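Local coordinates for Slr0280 protein (PDB 5H3K) that is of unknown function but carries a phosphodiester glycosidase (NAGPA-family) region, so it may act on a sugar joined through a phosphodiester, at residues I328-R333 / G587-D592; A337-F342 / S530-A535. All coordinates share one frame; numbering follows the deposited sequence.

Both contacts are buried close to the centre of the molecule, with their own centres about 14 Å apart. Helix 325-331 of contact 1 is followed, after a short turn, by strand 336-339 of contact 2. The two touch where Ala329 CB lies 4.0 Å from Ala337 CB. In sequence, both segments of contact 2 lie between those of contact 1: 328-333, 337-342, 530-535, then 587-592. Strands 336-339 and 589-590 belong to one antiparallel sheet, and strand 584-586 pairs with both. Strand 531-536 belongs to another. Contact 1 ties the helix to the turn and short strand 589-590, and contact 2 joins the two sheets. Segments 530-535 and 587-592 fall in the phosphodiester glycosidase family region.

Contact 1: I328-R333 / G587-D592; sequences IARDQR and GGQLLD
Arg330 reaches from helix 325-331 to the backbone of Gly588 and the side-chain amide of Gln589. Its CG stands anti to the carbonyl carbon (chi1 -70°), and the chain then runs extended to NE, which carries the guanidinium past the glycine. Arg330 NE donates to Gly588 O at 2.7 Å. The oxygen lies near the guanidinium edge, though tilted somewhat from its plane. Arg330 NH2 adds a weak bond to Gly588 O at 3.2 Å. Arg330 NH2 also donates to Gln589 OE1 at 3.0 Å. That oxygen lies in the guanidinium plane, but the donor sits above the amide's own carbonyl plane, off the lone pairs. The guanidinium and amide planes are 65° apart, so the two groups meet at a steep angle and do not stack. The other end of the amide is held by Pro64, whose O accepts from Gln589 NE2. The side chain of Gln589 also touches helix 82-89. Gly588 has positive phi, and its lack of a side chain leaves room for Arg330 CG. Across this contact the guanidinium meets two neutral oxygens, so the link is a set of hydrogen bonds and not a salt bridge. Two donors of one guanidinium grip Gly588 O, one of them weakly.

Contact 2: A337-F342 / S530-A535; sequences AINAGF and SRSAIA
Asn339 turns its CG between the backbone N and the carbonyl carbon (chi1 72°), and this brings the amide to the hydroxyl of Ser532. Ser532 OG stands anti to its own carbonyl carbon, on a CB that points at the facing strand. Ser532 OG donates to Asn339 OD1 at 2.7 Å. The hydroxyl approaches at 126° to the C=O bond, in the carbonyl plane and on a lone pair. Asn339 OD1 takes a second hydrogen bond from Ser583 N, and Asn339 ND2 donates to Asp577 O. Both ends of the amide are therefore engaged, which fixes its flip. The serine hydroxyl is also hydrogen-bonded to Thr582 OG1. With an alanine in place of Asn339 the amide is gone; Ser583 N and Asp577 O would probably lose a buried partner, and Ser532 OG, left with its bond to Thr582, would be likely to turn more freely.

Beside this bond, Ile338 extends its side chain toward strand 531-536. Ile338 CD1 comes 3.9 Å from Ser532 CB. Ile338 CD1 also lies 3.7 Å from the carbonyl oxygen Ala533 O.

The two strands face each other across a layer of side chains: their axes approach to 7.6 Å and run 126° apart. Strand 336-339 pairs with strands 584-586 and 600-609, while strand 531-536 lies between 542-547 and 572-576 in the facing sheet. Ile338 also packs on Leu544 of strand 542-547. On the far side of strand 531-536, Ala533 touches Phe561 and Leu565 of helix 558-567, so this strand is packed between the helix and the other sheet.

Contact 1: I328-R333 / G587-D592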
# COMPACT_ATOMS: atom_id res chain seq x y z
N ILE A 328 -7.69 -1.38 1.00
CA ILE A 328 -7.34 -2.71 0.51
C ILE A 328 -6.70 -3.51 1.64
O ILE A 328 -7.09 -4.64 1.90
CB ILE A 328 -6.39 -2.65 -0.71
CG1 ILE A 328 -7.08 -1.95 -1.90
CG2 ILE A 328 -5.90 -4.05 -1.09
CD1 ILE A 328 -6.15 -1.72 -3.13
N ALA A 329 -5.72 -2.90 2.33
CA ALA A 329 -4.99 -3.57 3.41
C ALA A 329 -5.93 -4.02 4.54
O ALA A 329 -5.87 -5.16 5.01
CB ALA A 329 -3.89 -2.65 3.97
N ARG A 330 -6.80 -3.11 4.98
CA ARG A 330 -7.73 -3.43 6.05
C ARG A 330 -8.74 -4.49 5.62
O ARG A 330 -8.93 -5.49 6.32
CB ARG A 330 -8.48 -2.16 6.53
CG ARG A 330 -7.60 -1.17 7.28
CD ARG A 330 -8.25 0.20 7.31
NE ARG A 330 -7.41 1.17 8.00
CZ ARG A 330 -7.62 2.48 7.99
NH1 ARG A 330 -8.64 3.00 7.31
NH2 ARG A 330 -6.80 3.28 8.65
N ASP A 331 -9.41 -4.27 4.49
CA ASP A 331 -10.50 -5.15 4.09
C ASP A 331 -10.04 -6.57 3.73
O ASP A 331 -10.77 -7.54 3.94
CB ASP A 331 -11.35 -4.52 2.97
CG ASP A 331 -12.10 -3.24 3.42
OD1 ASP A 331 -11.96 -2.81 4.59
OD2 ASP A 331 -12.83 -2.67 2.58
N GLN A 332 -8.83 -6.71 3.22
CA GLN A 332 -8.33 -8.03 2.84
C GLN A 332 -7.32 -8.57 3.85
O GLN A 332 -6.64 -9.57 3.59
CB GLN A 332 -7.77 -8.01 1.40
CG GLN A 332 -8.84 -7.57 0.38
CD GLN A 332 -8.42 -7.67 -1.07
OE1 GLN A 332 -7.98 -8.73 -1.54
NE2 GLN A 332 -8.57 -6.58 -1.80
N ARG A 333 -7.24 -7.91 5.00
CA ARG A 333 -6.51 -8.39 6.19
C ARG A 333 -5.02 -8.64 5.97
O ARG A 333 -4.48 -9.64 6.47
CB ARG A 333 -7.17 -9.65 6.76
CG ARG A 333 -8.69 -9.54 6.83
CD ARG A 333 -9.16 -9.22 8.22
NE ARG A 333 -8.96 -10.35 9.12
CZ ARG A 333 -9.47 -10.43 10.34
NH1 ARG A 333 -10.23 -9.45 10.81
NH2 ARG A 333 -9.23 -11.50 11.10
N GLY A 587 -0.12 -3.03 9.63
CA GLY A 587 -1.20 -3.20 10.58
C GLY A 587 -2.42 -2.36 10.22
O GLY A 587 -3.10 -1.83 11.10
N GLY A 588 -2.67 -2.19 8.93
CA GLY A 588 -3.83 -1.44 8.47
C GLY A 588 -3.77 0.08 8.67
O GLY A 588 -4.82 0.72 8.74
N GLN A 589 -2.56 0.64 8.75
CA GLN A 589 -2.38 2.09 8.83
C GLN A 589 -1.29 2.50 7.87
O GLN A 589 -0.31 1.79 7.71
CB GLN A 589 -1.98 2.54 10.24
CG GLN A 589 -2.91 2.06 11.36
CD GLN A 589 -4.29 2.70 11.30
OE1 GLN A 589 -4.52 3.68 10.58
NE2 GLN A 589 -5.22 2.14 12.06
N LEU A 590 -1.45 3.66 7.24
CA LEU A 590 -0.38 4.18 6.37
C LEU A 590 0.81 4.67 7.17
O LEU A 590 0.65 5.39 8.16
CB LEU A 590 -0.88 5.34 5.49
CG LEU A 590 -1.87 5.06 4.37
CD1 LEU A 590 -2.03 6.33 3.50
CD2 LEU A 590 -1.43 3.86 3.54
N LEU A 591 2.01 4.29 6.73
CA LEU A 591 3.24 4.67 7.43
C LEU A 591 3.87 5.92 6.85
O LEU A 591 4.54 6.67 7.56
CB LEU A 591 4.27 3.54 7.33
CG LEU A 591 3.98 2.20 8.02
CD1 LEU A 591 5.20 1.30 7.92
CD2 LEU A 591 3.60 2.45 9.47
N ASP A 592 3.66 6.14 5.56
CA ASP A 592 4.52 7.04 4.78
C ASP A 592 3.91 8.40 4.45
O ASP A 592 4.63 9.32 4.06
CB ASP A 592 4.88 6.37 3.46
CG ASP A 592 3.64 6.09 2.59
OD1 ASP A 592 2.72 5.38 3.07
OD2 ASP A 592 3.59 6.59 1.45

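Contact 2: A337-F342 / S530-A535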
# COMPACT_ATOMS: atom_id res chain seq x y z
N ALA A 337 1.07 -3.88 3.28
CA ALA A 337 0.75 -3.76 1.87
C ALA A 337 1.40 -2.54 1.29
O ALA A 337 1.58 -1.53 1.98
CB ALA A 337 -0.76 -3.72 1.65
N ILE A 338 1.79 -2.62 0.02
CA ILE A 338 2.26 -1.44 -0.71
C ILE A 338 1.48 -1.38 -2.02
O ILE A 338 1.12 -2.41 -2.59
CB ILE A 338 3.79 -1.47 -0.94
CG1 ILE A 338 4.29 -0.10 -1.44
CG2 ILE A 338 4.20 -2.61 -1.88
CD1 ILE A 338 5.82 0.01 -1.51
N ASN A 339 1.17 -0.17 -2.49
CA ASN A 339 0.57 -0.02 -3.81
C ASN A 339 1.49 -0.62 -4.87
O ASN A 339 2.73 -0.63 -4.72
CB ASN A 339 0.34 1.46 -4.12
CG ASN A 339 1.63 2.18 -4.40
OD1 ASN A 339 2.43 2.42 -3.49
ND2 ASN A 339 1.86 2.51 -5.67
N ALA A 340 0.91 -1.14 -5.94
CA ALA A 340 1.71 -1.93 -6.88
C ALA A 340 1.60 -1.51 -8.34
O ALA A 340 2.35 -0.64 -8.81
CB ALA A 340 1.42 -3.45 -6.70
N GLY A 341 0.68 -2.12 -9.09
CA GLY A 341 0.70 -1.96 -10.54
C GLY A 341 0.08 -0.69 -11.11
O GLY A 341 -0.76 -0.04 -10.48
N PHE A 342 0.48 -0.34 -12.34
CA PHE A 342 -0.12 0.77 -13.07
C PHE A 342 -1.56 0.47 -13.49
O PHE A 342 -1.95 -0.69 -13.69
CB PHE A 342 0.72 1.08 -14.30
CG PHE A 342 2.11 1.56 -13.97
CD1 PHE A 342 3.22 0.76 -14.24
CD2 PHE A 342 2.29 2.80 -13.39
CE1 PHE A 342 4.51 1.21 -13.93
CE2 PHE A 342 3.58 3.27 -13.08
CZ PHE A 342 4.68 2.48 -13.34
N SER A 530 6.87 11.14 -5.78
CA SER A 530 6.85 10.07 -4.79
C SER A 530 7.09 8.77 -5.54
O SER A 530 6.68 8.63 -6.70
CB SER A 530 5.50 10.01 -4.07
OG SER A 530 5.25 11.23 -3.38
N ARG A 531 7.77 7.82 -4.90
CA ARG A 531 8.06 6.52 -5.52
C ARG A 531 7.77 5.33 -4.60
O ARG A 531 7.87 5.43 -3.36
CB ARG A 531 9.52 6.45 -5.98
CG ARG A 531 9.97 7.60 -6.89
CD ARG A 531 9.38 7.48 -8.30
NE ARG A 531 9.82 8.62 -9.10
CZ ARG A 531 9.43 8.89 -10.34
NH1 ARG A 531 8.59 8.08 -10.97
NH2 ARG A 531 9.90 9.98 -10.95
N SER A 532 7.40 4.21 -5.21
CA SER A 532 7.24 2.94 -4.51
C SER A 532 8.11 1.90 -5.19
O SER A 532 8.33 1.96 -6.40
CB SER A 532 5.78 2.46 -4.54
OG SER A 532 4.93 3.33 -3.81
N ALA A 533 8.63 0.94 -4.43
CA ALA A 533 9.38 -0.15 -5.03
C ALA A 533 9.24 -1.42 -4.22
O ALA A 533 8.91 -1.38 -3.03
CB ALA A 533 10.88 0.22 -5.19
N ILE A 534 9.50 -2.53 -4.89
CA ILE A 534 9.73 -3.80 -4.21
C ILE A 534 11.12 -4.29 -4.61
O ILE A 534 11.48 -4.26 -5.80
CB ILE A 534 8.65 -4.86 -4.48
CG1 ILE A 534 8.98 -6.16 -3.74
CG2 ILE A 534 8.47 -5.11 -6.00
CD1 ILE A 534 7.81 -7.09 -3.62
N ALA A 535 11.90 -4.72 -3.63
CA ALA A 535 13.27 -5.12 -3.88
C ALA A 535 13.63 -6.33 -3.04
O ALA A 535 12.91 -6.68 -2.09
CB ALA A 535 14.22 -3.96 -3.58